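Local coordinates for C-domain type II peptide synthetase (Streptomyces globisporus, PDB 4ZNM), which is a condensation-domain protein of a type II peptide synthetase, built on the two-lobed fold of that family, at residues S21-F26 with V307-N312; G40-M45 with G86-E91; S111-R116 with G142-K147; E229-R234 with D435-A440. All blocks are in the same frame, centred on the assembly; numbering follows the deposited sequence.

Contact 1: S21-F26 with V307-N312; sequences SFHQEF and VGSFIN
At the capped start of helix 22-28, H23 meets S309 and I311, in the loop that leads into strand 312-319. The cap is a capping box. S21 is the N-cap: its OG accepts from Q24 N at 2.9 Å, while Q24 OE1 accepts from S21 N at 3.1 Å, so the first turn is tied from both ends. The second residue of the helix, H23, has CG anti to the backbone N (chi1 176°), which sends the imidazole out toward the loop. There CE1 lies 3.7 Å from I311 CG1. ND1 comes within 3.0 Å of I311 O, but at an angle too poor for a hydrogen bond. The loop is bonded to D161, the aspartate of the family's HHxxxD signature, whose OD2 accepts from F310 N and whose backbone bonds to that of G308; F310, whose CB points away from the helix, has its ring in a cation-pi contact with R298. Two waters finish the interface, both in the plane of the H23 ring at its edge. One bridges S21 OG, at 2.8 Å, to S309 O, to which it donates, and thereby couples the cap to the loop backbone. The second lies 2.7 Å from H23 NE2 and 3.2 Å from S309 OG, giving the buried imidazole a polar neighbour.

Contact 2: G40-M45 with G86-E91; sequences GPFGPM and GTHRPE
F42 and H88 adopt the same first torsion, CG anti to the carbonyl carbon (chi1 -59° and -57°), and from opposite directions each carries its ring into the space between loop 40-45 and strand 87-92. The outcome is a face-to-face stack, a compact example of two flat groups joining segments whose backbones stay apart: the nearest CA atoms, those of F42 and H88, are separated by 8.6 Å. The ring planes are 12° from parallel and the centroids lie 3.7 Å apart. The closest touch is H88 CE1 over F42 CG at 3.4 Å, and F42 CB also reaches CE1, at 3.5 Å, so the imidazole covers the root of the phenyl group as well as its ring. H88 NE2 lies 3.4 Å from F42 CD2 and is hydrogen-bonded to OD2 of D31, a residue that also touches F42; this bond fixes the turn of the imidazole and would tend to favour its protonated form. On the loop side, G43 N bonds to G40 O at 2.9 Å, closing a beta turn with P41 and F42 at its corners. Strand 87-92 pairs with strand 79-84 in a two-stranded antiparallel hairpin, and L81 of that partner strand also touches F42. Further packing on the phenyl ring comes from L27 and C28 of helix 22-28, so F42 sits where loop, hairpin and helix converge.

Contact 3: S111-R116 with G142-K147; sequences SERVRR and GRFDQK
R113 and F144 bury the most surface here, sliding past each other in opposite directions with the arginine chain laid over one face of the phenyl ring. R113 CG stands 3.6 Å from the ring centroid, 15° off the ring normal, a CH-pi contact. Because the chain runs extended from CG to NE, its guanidinium passes beyond the ring to cover F144 CB, 3.7 Å from NH1, with its plane only 14° from that of the phenyl. R116 CB approaches the ring edge, 4.2 Å from F144 CE1. The contact packs helix 110-125 against the chain of strand 137-143, within the beta-alpha-beta unit that begins with strand 101-104. At F144 the chain turns a corner, and D145 completes the salt bridge: R113 NH1 and NH2 grip OD2 end-on, each at 3.1 Å. OD2 lies in the guanidinium plane, but both nitrogens come to it from the same face of the carboxylate, which is turned 70° to the guanidinium. The other oxygen, OD1, accepts from K147 N at 2.9 Å in an Asx turn that holds the carboxylate in place. R113 has further partners in D107, D148 and V108 O, a mostly acidic setting that would be expected to stabilise its positive charge.

Contact 4: E229-R234 with D435-A440; sequences ETDIPR and DETMAA
Segment 229-234, leaving strand 227-229, runs extended at T230, kinks at D231 into helix-like angles (phi -81°, psi -31°) and extends again at I232, so D231 projects from the bend toward the first turns of helix 435-454. D231 and T437 are the closest backbone pair, with CA atoms 8.0 Å apart, and the gap is spanned by their side chains alone. T437 OG1 donates to D231 OD2 at 2.6 Å, a short bond that meets the oxygen on its syn side, 21° out of the carboxylate plane. The threonine presents its hydroxyl by placing OG1 anti to the carbonyl carbon, and T437 CB follows close behind, 3.2 Å from D231 OD2. The same OD2 is hydrogen-bonded to K434 N, just ahead of the helix. Two donors at a helix start thus grip one carboxylate oxygen, a position where the helix dipole would favour its negative charge. Around this surface contact the loop is tied through T230 and I232 to R432, in the chain leading into the helix. T230 also packs on Q367 of strand 366-373, while D435 O bonds to Q245 of strand 242-249, so loop and helix both border the five-stranded mixed sheet.

Contacts 1 and 2 are buried and adjoin: Q24 O lies 4.1 Å from F42 CZ, and both contacts draw on helix 22-28, one through its capped start, the other through L27 and C28, which F42 touches. Contact 3, partly buried, is on the opposite side of the chain's centre from contact 1, about 35 Å away between centres, and contact 4 lies at the surface beside the mixed sheet that includes strands 242-249 and 366-373. Chemistry follows place: bridging waters and ring stacking serve the two interior contacts, whereas contact 3 adds a salt bridge to its aromatic packing and contact 4 depends on a single hydroxyl-carboxylate bond.

Contact 1: S21-F26 with V307-N312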
loop_
_atom_site.group_PDB
_atom_site.type_symbol
_atom_site.label_atom_id
_atom_site.label_comp_id
_atom_site.label_asym_id
_atom_site.label_seq_id
_atom_site.Cartn_x
_atom_site.Cartn_y
_atom_site.Cartn_z
ATOM N N SER A 21 13.901 1.459 10.791
ATOM C CA SER A 21 13.660 0.118 10.273
ATOM C C SER A 21 14.333 -0.068 8.914
ATOM O O SER A 21 14.688 0.905 8.261
ATOM C CB SER A 21 12.176 -0.121 10.122
ATOM O OG SER A 21 11.627 0.749 9.135
ATOM N N PHE A 22 14.468 -1.317 8.464
ATOM C CA PHE A 22 14.910 -1.586 7.110
ATOM C C PHE A 22 13.987 -0.926 6.094
ATOM O O PHE A 22 14.462 -0.351 5.095
ATOM C CB PHE A 22 14.991 -3.096 6.857
ATOM C CG PHE A 22 16.130 -3.777 7.556
ATOM C CD1 PHE A 22 17.368 -3.159 7.686
ATOM C CD2 PHE A 22 15.983 -5.055 8.055
ATOM C CE1 PHE A 22 18.419 -3.792 8.305
ATOM C CE2 PHE A 22 17.039 -5.696 8.684
ATOM C CZ PHE A 22 18.257 -5.064 8.802
ATOM N N HIS A 23 12.681 -0.937 6.348
ATOM C CA HIS A 23 11.801 -0.290 5.422
ATOM C C HIS A 23 12.089 1.215 5.365
ATOM O O HIS A 23 12.072 1.812 4.306
ATOM C CB HIS A 23 10.349 -0.508 5.794
ATOM C CG HIS A 23 9.402 0.226 4.906
ATOM N ND1 HIS A 23 9.273 -0.058 3.559
ATOM C CD2 HIS A 23 8.556 1.256 5.159
ATOM C CE1 HIS A 23 8.367 0.747 3.028
ATOM N NE2 HIS A 23 7.915 1.551 3.974
ATOM N N GLN A 24 12.309 1.826 6.512
ATOM C CA GLN A 24 12.578 3.259 6.555
ATOM C C GLN A 24 13.934 3.577 5.867
ATOM O O GLN A 24 14.072 4.615 5.216
ATOM C CB GLN A 24 12.536 3.739 8.003
ATOM C CG GLN A 24 11.075 3.782 8.505
ATOM C CD GLN A 24 10.920 3.952 10.003
ATOM O OE1 GLN A 24 11.868 3.776 10.759
ATOM N NE2 GLN A 24 9.685 4.258 10.440
ATOM N N GLU A 25 14.910 2.684 5.997
ATOM C CA GLU A 25 16.166 2.783 5.221
ATOM C C GLU A 25 15.920 2.789 3.709
ATOM O O GLU A 25 16.522 3.567 2.951
ATOM C CB GLU A 25 17.104 1.615 5.534
ATOM C CG GLU A 25 17.814 1.704 6.845
ATOM C CD GLU A 25 18.815 0.562 7.065
ATOM O OE1 GLU A 25 19.081 -0.260 6.140
ATOM O OE2 GLU A 25 19.332 0.502 8.197
ATOM N N PHE A 26 15.061 1.883 3.272
ATOM C CA PHE A 26 14.652 1.853 1.875
ATOM C C PHE A 26 14.080 3.217 1.488
ATOM O O PHE A 26 14.446 3.763 0.470
ATOM C CB PHE A 26 13.646 0.711 1.647
ATOM C CG PHE A 26 12.841 0.829 0.383
ATOM C CD1 PHE A 26 13.349 0.419 -0.820
ATOM C CD2 PHE A 26 11.556 1.322 0.418
ATOM C CE1 PHE A 26 12.597 0.510 -1.946
ATOM C CE2 PHE A 26 10.811 1.423 -0.720
ATOM C CZ PHE A 26 11.323 1.009 -1.893
ATOM N N VAL A 307 1.318 -1.873 14.936
ATOM C CA VAL A 307 1.269 -0.725 14.025
ATOM C C VAL A 307 2.678 -0.312 13.651
ATOM O O VAL A 307 3.571 -0.110 14.500
ATOM C CB VAL A 307 0.449 0.427 14.647
ATOM C CG1 VAL A 307 0.493 1.704 13.787
ATOM C CG2 VAL A 307 -0.994 -0.025 14.850
ATOM N N GLY A 308 2.876 -0.227 12.344
ATOM C CA GLY A 308 4.136 0.156 11.741
ATOM C C GLY A 308 4.051 -0.065 10.229
ATOM O O GLY A 308 3.050 -0.566 9.727
ATOM N N SER A 309 5.092 0.288 9.501
ATOM C CA SER A 309 5.145 -0.004 8.072
ATOM C C SER A 309 6.172 -1.115 7.815
ATOM O O SER A 309 7.389 -0.913 7.857
ATOM C CB SER A 309 5.453 1.271 7.296
ATOM O OG SER A 309 5.346 1.022 5.916
ATOM N N PHE A 310 5.643 -2.299 7.531
ATOM C CA PHE A 310 6.410 -3.532 7.407
ATOM C C PHE A 310 6.733 -3.908 5.976
ATOM O O PHE A 310 7.482 -4.842 5.748
ATOM C CB PHE A 310 5.606 -4.692 8.047
ATOM C CG PHE A 310 5.605 -4.667 9.546
ATOM C CD1 PHE A 310 4.947 -3.671 10.233
ATOM C CD2 PHE A 310 6.238 -5.657 10.267
ATOM C CE1 PHE A 310 4.934 -3.650 11.615
ATOM C CE2 PHE A 310 6.231 -5.636 11.642
ATOM C CZ PHE A 310 5.586 -4.632 12.318
ATOM N N ILE A 311 6.117 -3.246 5.001
ATOM C CA ILE A 311 6.141 -3.776 3.647
ATOM C C ILE A 311 7.575 -3.762 3.100
ATOM O O ILE A 311 8.411 -2.961 3.533
ATOM C CB ILE A 311 5.184 -3.019 2.722
ATOM C CG1 ILE A 311 5.486 -1.524 2.714
ATOM C CG2 ILE A 311 3.725 -3.324 3.123
ATOM C CD1 ILE A 311 4.566 -0.737 1.758
ATOM N N ASN A 312 7.849 -4.651 2.152
ATOM C CA ASN A 312 9.229 -4.847 1.672
ATOM C C ASN A 312 9.267 -4.976 0.137
ATOM O O ASN A 312 8.560 -5.763 -0.465
ATOM C CB ASN A 312 9.831 -6.068 2.348
ATOM C CG ASN A 312 11.262 -6.322 1.935
ATOM O OD1 ASN A 312 12.095 -5.398 1.882
ATOM N ND2 ASN A 312 11.558 -7.578 1.639
HETATM O O HOH W 1 8.893 1.114 9.044
HETATM O O HOH W 2 5.863 3.211 3.627
#

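Contact 2: G40-M45 with G86-E91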
loop_
_atom_site.group_PDB
_atom_site.type_symbol
_atom_site.label_atom_id
_atom_site.label_comp_id
_atom_site.label_asym_id
_atom_site.label_seq_id
_atom_site.Cartn_x
_atom_site.Cartn_y
_atom_site.Cartn_z
ATOM N N GLY A 40 8.451 13.958 -0.945
ATOM C CA GLY A 40 8.905 12.589 -0.827
ATOM C C GLY A 40 8.464 11.924 0.461
ATOM O O GLY A 40 7.604 12.429 1.180
ATOM N N PRO A 41 9.083 10.799 0.789
ATOM C CA PRO A 41 8.628 9.949 1.897
ATOM C C PRO A 41 8.721 10.565 3.289
ATOM O O PRO A 41 8.019 10.074 4.162
ATOM C CB PRO A 41 9.533 8.720 1.800
ATOM C CG PRO A 41 10.674 9.119 0.915
ATOM C CD PRO A 41 10.186 10.197 0.018
ATOM N N PHE A 42 9.536 11.608 3.495
ATOM C CA PHE A 42 9.572 12.255 4.788
ATOM C C PHE A 42 8.859 13.608 4.738
ATOM O O PHE A 42 8.933 14.413 5.663
ATOM C CB PHE A 42 11.033 12.358 5.266
ATOM C CG PHE A 42 11.663 11.019 5.371
ATOM C CD1 PHE A 42 11.462 10.247 6.496
ATOM C CD2 PHE A 42 12.364 10.481 4.300
ATOM C CE1 PHE A 42 11.976 8.969 6.588
ATOM C CE2 PHE A 42 12.911 9.199 4.379
ATOM C CZ PHE A 42 12.715 8.438 5.519
ATOM N N GLY A 43 8.151 13.843 3.640
ATOM C CA GLY A 43 7.307 15.008 3.529
ATOM C C GLY A 43 5.867 14.710 3.959
ATOM O O GLY A 43 5.491 13.562 4.233
ATOM N N PRO A 44 5.031 15.742 3.972
ATOM C CA PRO A 44 3.674 15.687 4.543
ATOM C C PRO A 44 2.658 15.033 3.625
ATOM O O PRO A 44 1.534 14.880 4.074
ATOM C CB PRO A 44 3.321 17.156 4.762
ATOM C CG PRO A 44 4.103 17.892 3.702
ATOM C CD PRO A 44 5.385 17.086 3.479
HETATM N N MSE A 45 3.016 14.663 2.392
HETATM C CA MSE A 45 2.053 13.958 1.542
HETATM C C MSE A 45 2.292 12.447 1.515
HETATM O O MSE A 45 1.567 11.697 0.831
HETATM C CB MSE A 45 2.071 14.533 0.113
HETATM C CG MSE A 45 1.679 15.990 0.009
HETATM SE SE MSE A 45 -0.199 16.308 0.677
HETATM C CE MSE A 45 -1.153 15.404 -0.781
ATOM N N GLY A 86 22.082 14.551 7.739
ATOM C CA GLY A 86 21.874 13.855 6.478
ATOM C C GLY A 86 20.785 12.781 6.467
ATOM O O GLY A 86 20.329 12.374 5.396
ATOM N N THR A 87 20.360 12.324 7.645
ATOM C CA THR A 87 19.406 11.215 7.732
ATOM C C THR A 87 18.206 11.601 8.599
ATOM O O THR A 87 17.923 12.782 8.777
ATOM C CB THR A 87 20.105 9.928 8.281
ATOM O OG1 THR A 87 19.194 8.818 8.279
ATOM C CG2 THR A 87 20.638 10.146 9.679
ATOM N N HIS A 88 17.485 10.608 9.118
ATOM C CA HIS A 88 16.334 10.851 9.966
ATOM C C HIS A 88 16.499 10.105 11.279
ATOM O O HIS A 88 16.890 8.945 11.306
ATOM C CB HIS A 88 15.055 10.452 9.232
ATOM C CG HIS A 88 14.898 11.166 7.932
ATOM N ND1 HIS A 88 14.217 12.362 7.821
ATOM C CD2 HIS A 88 15.436 10.921 6.706
ATOM C CE1 HIS A 88 14.293 12.792 6.576
ATOM N NE2 HIS A 88 15.037 11.940 5.877
ATOM N N ARG A 89 16.261 10.818 12.368
ATOM C CA ARG A 89 16.269 10.234 13.697
ATOM C C ARG A 89 14.846 9.998 14.201
ATOM O O ARG A 89 14.066 10.942 14.292
ATOM C CB ARG A 89 16.996 11.148 14.675
ATOM C CG ARG A 89 16.805 10.755 16.134
ATOM C CD ARG A 89 17.748 11.528 17.043
ATOM N NE ARG A 89 17.548 12.966 16.907
ATOM C CZ ARG A 89 16.696 13.684 17.633
ATOM N NH1 ARG A 89 15.948 13.109 18.571
ATOM N NH2 ARG A 89 16.592 14.987 17.416
ATOM N N PRO A 90 14.517 8.755 14.570
ATOM C CA PRO A 90 13.238 8.515 15.247
ATOM C C PRO A 90 13.242 9.004 16.683
ATOM O O PRO A 90 14.244 8.862 17.355
ATOM C CB PRO A 90 13.092 6.986 15.214
ATOM C CG PRO A 90 14.197 6.483 14.342
ATOM C CD PRO A 90 15.281 7.510 14.400
ATOM N N GLU A 91 12.141 9.572 17.153
ATOM C CA GLU A 91 12.005 9.823 18.573
ATOM C C GLU A 91 10.582 9.515 19.006
ATOM O O GLU A 91 9.618 10.000 18.396
ATOM C CB GLU A 91 12.356 11.255 18.927
ATOM C CG GLU A 91 12.241 11.477 20.442
ATOM C CD GLU A 91 12.707 12.860 20.871
ATOM O OE1 GLU A 91 13.085 13.648 19.978
ATOM O OE2 GLU A 91 12.692 13.154 22.095
#

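Contact 3: S111-R116 with G142-K147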
loop_
_atom_site.group_PDB
_atom_site.type_symbol
_atom_site.label_atom_id
_atom_site.label_comp_id
_atom_site.label_asym_id
_atom_site.label_seq_id
_atom_site.Cartn_x
_atom_site.Cartn_y
_atom_site.Cartn_z
ATOM N N SER A 111 -27.242 6.550 -2.682
ATOM C CA SER A 111 -26.207 6.747 -3.706
ATOM C C SER A 111 -25.438 8.057 -3.446
ATOM O O SER A 111 -24.232 8.156 -3.685
ATOM C CB SER A 111 -26.790 6.746 -5.116
ATOM O OG SER A 111 -27.676 7.826 -5.318
ATOM N N GLU A 112 -26.122 9.068 -2.944
ATOM C CA GLU A 112 -25.437 10.315 -2.680
ATOM C C GLU A 112 -24.482 10.167 -1.481
ATOM O O GLU A 112 -23.453 10.854 -1.425
ATOM C CB GLU A 112 -26.448 11.430 -2.447
ATOM C CG GLU A 112 -25.829 12.820 -2.311
ATOM C CD GLU A 112 -25.101 13.271 -3.572
ATOM O OE1 GLU A 112 -25.414 12.761 -4.674
ATOM O OE2 GLU A 112 -24.203 14.131 -3.453
ATOM N N ARG A 113 -24.807 9.261 -0.553
ATOM C CA ARG A 113 -23.942 8.958 0.604
ATOM C C ARG A 113 -22.605 8.283 0.243
ATOM O O ARG A 113 -21.554 8.629 0.798
ATOM C CB ARG A 113 -24.703 8.082 1.603
ATOM C CG ARG A 113 -25.803 8.883 2.334
ATOM C CD ARG A 113 -26.442 8.176 3.493
ATOM N NE ARG A 113 -27.670 8.892 3.878
ATOM C CZ ARG A 113 -28.285 8.755 5.044
ATOM N NH1 ARG A 113 -27.832 7.884 5.937
ATOM N NH2 ARG A 113 -29.359 9.488 5.321
ATOM N N VAL A 114 -22.641 7.319 -0.668
ATOM C CA VAL A 114 -21.425 6.608 -1.070
ATOM C C VAL A 114 -20.487 7.601 -1.756
ATOM O O VAL A 114 -19.262 7.576 -1.593
ATOM C CB VAL A 114 -21.733 5.453 -2.006
ATOM C CG1 VAL A 114 -20.485 4.604 -2.217
ATOM C CG2 VAL A 114 -22.874 4.612 -1.457
ATOM N N ARG A 115 -21.122 8.474 -2.524
ATOM C CA ARG A 115 -20.472 9.496 -3.297
ATOM C C ARG A 115 -19.847 10.526 -2.377
ATOM O O ARG A 115 -18.682 10.877 -2.549
ATOM C CB ARG A 115 -21.503 10.129 -4.232
ATOM C CG ARG A 115 -21.040 11.260 -5.117
ATOM C CD ARG A 115 -22.273 11.864 -5.804
ATOM N NE ARG A 115 -21.986 13.044 -6.618
ATOM C CZ ARG A 115 -21.886 14.287 -6.144
ATOM N NH1 ARG A 115 -22.031 14.532 -4.844
ATOM N NH2 ARG A 115 -21.630 15.292 -6.975
ATOM N N ARG A 116 -20.604 11.012 -1.394
ATOM C CA ARG A 116 -20.077 12.037 -0.521
ATOM C C ARG A 116 -19.011 11.409 0.373
ATOM O O ARG A 116 -18.043 12.064 0.703
ATOM C CB ARG A 116 -21.178 12.728 0.285
ATOM C CG ARG A 116 -21.936 13.773 -0.559
ATOM C CD ARG A 116 -22.979 14.565 0.251
ATOM N NE ARG A 116 -23.978 15.190 -0.619
ATOM C CZ ARG A 116 -24.858 16.109 -0.239
ATOM N NH1 ARG A 116 -24.889 16.550 1.015
ATOM N NH2 ARG A 116 -25.720 16.586 -1.123
ATOM N N GLY A 142 -17.415 12.047 8.930
ATOM C CA GLY A 142 -18.503 12.647 8.182
ATOM C C GLY A 142 -19.835 11.989 8.501
ATOM O O GLY A 142 -20.040 10.833 8.173
ATOM N N ARG A 143 -20.749 12.709 9.137
ATOM C CA ARG A 143 -22.025 12.083 9.551
ATOM C C ARG A 143 -23.108 12.446 8.595
ATOM O O ARG A 143 -23.275 13.602 8.261
ATOM C CB ARG A 143 -22.397 12.511 10.949
ATOM C CG ARG A 143 -21.286 12.261 11.965
ATOM C CD ARG A 143 -21.775 12.476 13.382
ATOM N NE ARG A 143 -22.629 11.390 13.799
ATOM C CZ ARG A 143 -23.156 11.266 15.014
ATOM N NH1 ARG A 143 -22.905 12.167 15.962
ATOM N NH2 ARG A 143 -23.941 10.238 15.280
ATOM N N PHE A 144 -23.879 11.460 8.171
ATOM C CA PHE A 144 -25.086 11.736 7.408
ATOM C C PHE A 144 -26.289 12.024 8.295
ATOM O O PHE A 144 -27.084 12.933 8.021
ATOM C CB PHE A 144 -25.389 10.557 6.505
ATOM C CG PHE A 144 -24.262 10.241 5.556
ATOM C CD1 PHE A 144 -23.992 11.067 4.476
ATOM C CD2 PHE A 144 -23.479 9.121 5.743
ATOM C CE1 PHE A 144 -22.957 10.763 3.595
ATOM C CE2 PHE A 144 -22.463 8.819 4.865
ATOM C CZ PHE A 144 -22.199 9.646 3.795
ATOM N N ASP A 145 -26.446 11.207 9.319
ATOM C CA ASP A 145 -27.570 11.330 10.251
ATOM C C ASP A 145 -27.109 10.638 11.526
ATOM O O ASP A 145 -25.909 10.327 11.658
ATOM C CB ASP A 145 -28.865 10.755 9.664
ATOM C CG ASP A 145 -28.772 9.268 9.338
ATOM O OD1 ASP A 145 -28.061 8.549 10.072
ATOM O OD2 ASP A 145 -29.432 8.810 8.366
ATOM N N GLN A 146 -28.010 10.442 12.479
ATOM C CA GLN A 146 -27.608 10.020 13.824
ATOM C C GLN A 146 -27.138 8.560 13.847
ATOM O O GLN A 146 -26.597 8.092 14.854
ATOM C CB GLN A 146 -28.763 10.234 14.821
ATOM C CG GLN A 146 -28.970 11.697 15.212
ATOM C CD GLN A 146 -27.769 12.268 15.970
ATOM O OE1 GLN A 146 -27.452 11.842 17.079
ATOM N NE2 GLN A 146 -27.078 13.203 15.351
ATOM N N LYS A 147 -27.315 7.840 12.748
ATOM C CA LYS A 147 -26.931 6.418 12.737
ATOM C C LYS A 147 -26.129 5.975 11.506
ATOM O O LYS A 147 -25.808 4.782 11.371
ATOM C CB LYS A 147 -28.197 5.538 12.861
ATOM C CG LYS A 147 -29.220 5.776 11.777
ATOM C CD LYS A 147 -30.487 4.945 11.993
ATOM C CE LYS A 147 -31.534 5.246 10.934
ATOM N NZ LYS A 147 -31.973 6.667 10.971
#

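Contact 4: E229-R234 with D435-A440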
loop_
_atom_site.group_PDB
_atom_site.type_symbol
_atom_site.label_atom_id
_atom_site.label_comp_id
_atom_site.label_asym_id
_atom_site.label_seq_id
_atom_site.Cartn_x
_atom_site.Cartn_y
_atom_site.Cartn_z
ATOM N N GLU A 229 8.748 4.545 -19.871
ATOM C CA GLU A 229 9.197 5.811 -20.418
ATOM C C GLU A 229 8.226 6.876 -19.966
ATOM O O GLU A 229 7.008 6.730 -20.143
ATOM C CB GLU A 229 9.282 5.776 -21.949
ATOM C CG GLU A 229 9.903 7.024 -22.548
ATOM C CD GLU A 229 9.982 6.961 -24.063
ATOM O OE1 GLU A 229 9.398 6.025 -24.652
ATOM O OE2 GLU A 229 10.627 7.849 -24.658
ATOM N N THR A 230 8.764 7.956 -19.408
ATOM C CA THR A 230 7.935 9.032 -18.905
ATOM C C THR A 230 7.623 10.040 -19.989
ATOM O O THR A 230 8.323 10.117 -20.987
ATOM C CB THR A 230 8.607 9.740 -17.753
ATOM O OG1 THR A 230 9.942 10.117 -18.124
ATOM C CG2 THR A 230 8.662 8.825 -16.534
ATOM N N ASP A 231 6.557 10.806 -19.776
ATOM C CA ASP A 231 6.160 11.871 -20.699
ATOM C C ASP A 231 6.979 13.119 -20.477
ATOM O O ASP A 231 7.191 13.874 -21.405
ATOM C CB ASP A 231 4.687 12.241 -20.536
ATOM C CG ASP A 231 3.749 11.101 -20.876
ATOM O OD1 ASP A 231 4.073 10.351 -21.815
ATOM O OD2 ASP A 231 2.676 10.976 -20.209
ATOM N N ILE A 232 7.410 13.338 -19.237
ATOM C CA ILE A 232 8.132 14.536 -18.872
ATOM C C ILE A 232 9.413 14.081 -18.183
ATOM O O ILE A 232 9.365 13.265 -17.227
ATOM C CB ILE A 232 7.292 15.462 -17.951
ATOM C CG1 ILE A 232 5.934 15.803 -18.594
ATOM C CG2 ILE A 232 8.071 16.730 -17.663
ATOM C CD1 ILE A 232 4.868 16.258 -17.587
ATOM N N PRO A 233 10.564 14.593 -18.646
ATOM C CA PRO A 233 11.814 14.146 -18.029
ATOM C C PRO A 233 12.044 14.686 -16.639
ATOM O O PRO A 233 11.562 15.744 -16.244
ATOM C CB PRO A 233 12.889 14.672 -18.976
ATOM C CG PRO A 233 12.287 15.845 -19.635
ATOM C CD PRO A 233 10.810 15.491 -19.783
ATOM N N ARG A 234 12.796 13.899 -15.895
ATOM C CA ARG A 234 13.262 14.253 -14.585
ATOM C C ARG A 234 13.864 15.659 -14.595
ATOM O O ARG A 234 13.538 16.479 -13.744
ATOM C CB ARG A 234 14.280 13.182 -14.140
ATOM C CG ARG A 234 14.603 13.200 -12.667
ATOM C CD ARG A 234 15.635 12.071 -12.316
ATOM N NE ARG A 234 15.695 11.916 -10.874
ATOM C CZ ARG A 234 14.873 11.140 -10.179
ATOM N NH1 ARG A 234 14.981 11.088 -8.857
ATOM N NH2 ARG A 234 13.949 10.411 -10.802
ATOM N N ASP A 435 -2.037 12.427 -17.446
ATOM C CA ASP A 435 -3.166 11.574 -17.026
ATOM C C ASP A 435 -3.642 10.621 -18.127
ATOM O O ASP A 435 -4.010 9.477 -17.859
ATOM C CB ASP A 435 -4.348 12.434 -16.583
ATOM C CG ASP A 435 -4.016 13.310 -15.386
ATOM O OD1 ASP A 435 -3.235 12.869 -14.515
ATOM O OD2 ASP A 435 -4.535 14.450 -15.320
ATOM N N GLU A 436 -3.621 11.114 -19.360
ATOM C CA GLU A 436 -4.059 10.368 -20.532
ATOM C C GLU A 436 -3.186 9.135 -20.791
ATOM O O GLU A 436 -3.671 8.065 -21.131
ATOM C CB GLU A 436 -4.035 11.285 -21.754
ATOM C CG GLU A 436 -5.043 12.435 -21.683
ATOM C CD GLU A 436 -4.662 13.567 -20.694
ATOM O OE1 GLU A 436 -3.473 13.665 -20.274
ATOM O OE2 GLU A 436 -5.573 14.364 -20.346
ATOM N N THR A 437 -1.886 9.302 -20.642
ATOM C CA THR A 437 -0.949 8.203 -20.793
ATOM C C THR A 437 -1.283 7.089 -19.818
ATOM O O THR A 437 -1.287 5.918 -20.176
ATOM C CB THR A 437 0.490 8.667 -20.531
ATOM O OG1 THR A 437 0.779 9.735 -21.417
ATOM C CG2 THR A 437 1.495 7.540 -20.723
HETATM N N MSE A 438 -1.542 7.461 -18.575
HETATM C CA MSE A 438 -1.822 6.474 -17.533
HETATM C C MSE A 438 -3.228 5.866 -17.711
HETATM O O MSE A 438 -3.448 4.692 -17.430
HETATM C CB MSE A 438 -1.666 7.114 -16.169
HETATM C CG MSE A 438 -0.214 7.469 -15.876
HETATM SE SE MSE A 438 0.820 5.832 -15.432
HETATM C CE MSE A 438 1.893 5.756 -17.039
ATOM N N ALA A 439 -4.166 6.678 -18.189
ATOM C CA ALA A 439 -5.500 6.205 -18.516
ATOM C C ALA A 439 -5.447 5.111 -19.587
ATOM O O ALA A 439 -6.154 4.092 -19.485
ATOM C CB ALA A 439 -6.366 7.374 -18.988
ATOM N N ALA A 440 -4.613 5.316 -20.605
ATOM C CA ALA A 440 -4.449 4.326 -21.680
ATOM C C ALA A 440 -3.736 3.082 -21.159
ATOM O O ALA A 440 -4.073 1.961 -21.510
ATOM C CB ALA A 440 -3.674 4.929 -22.873
#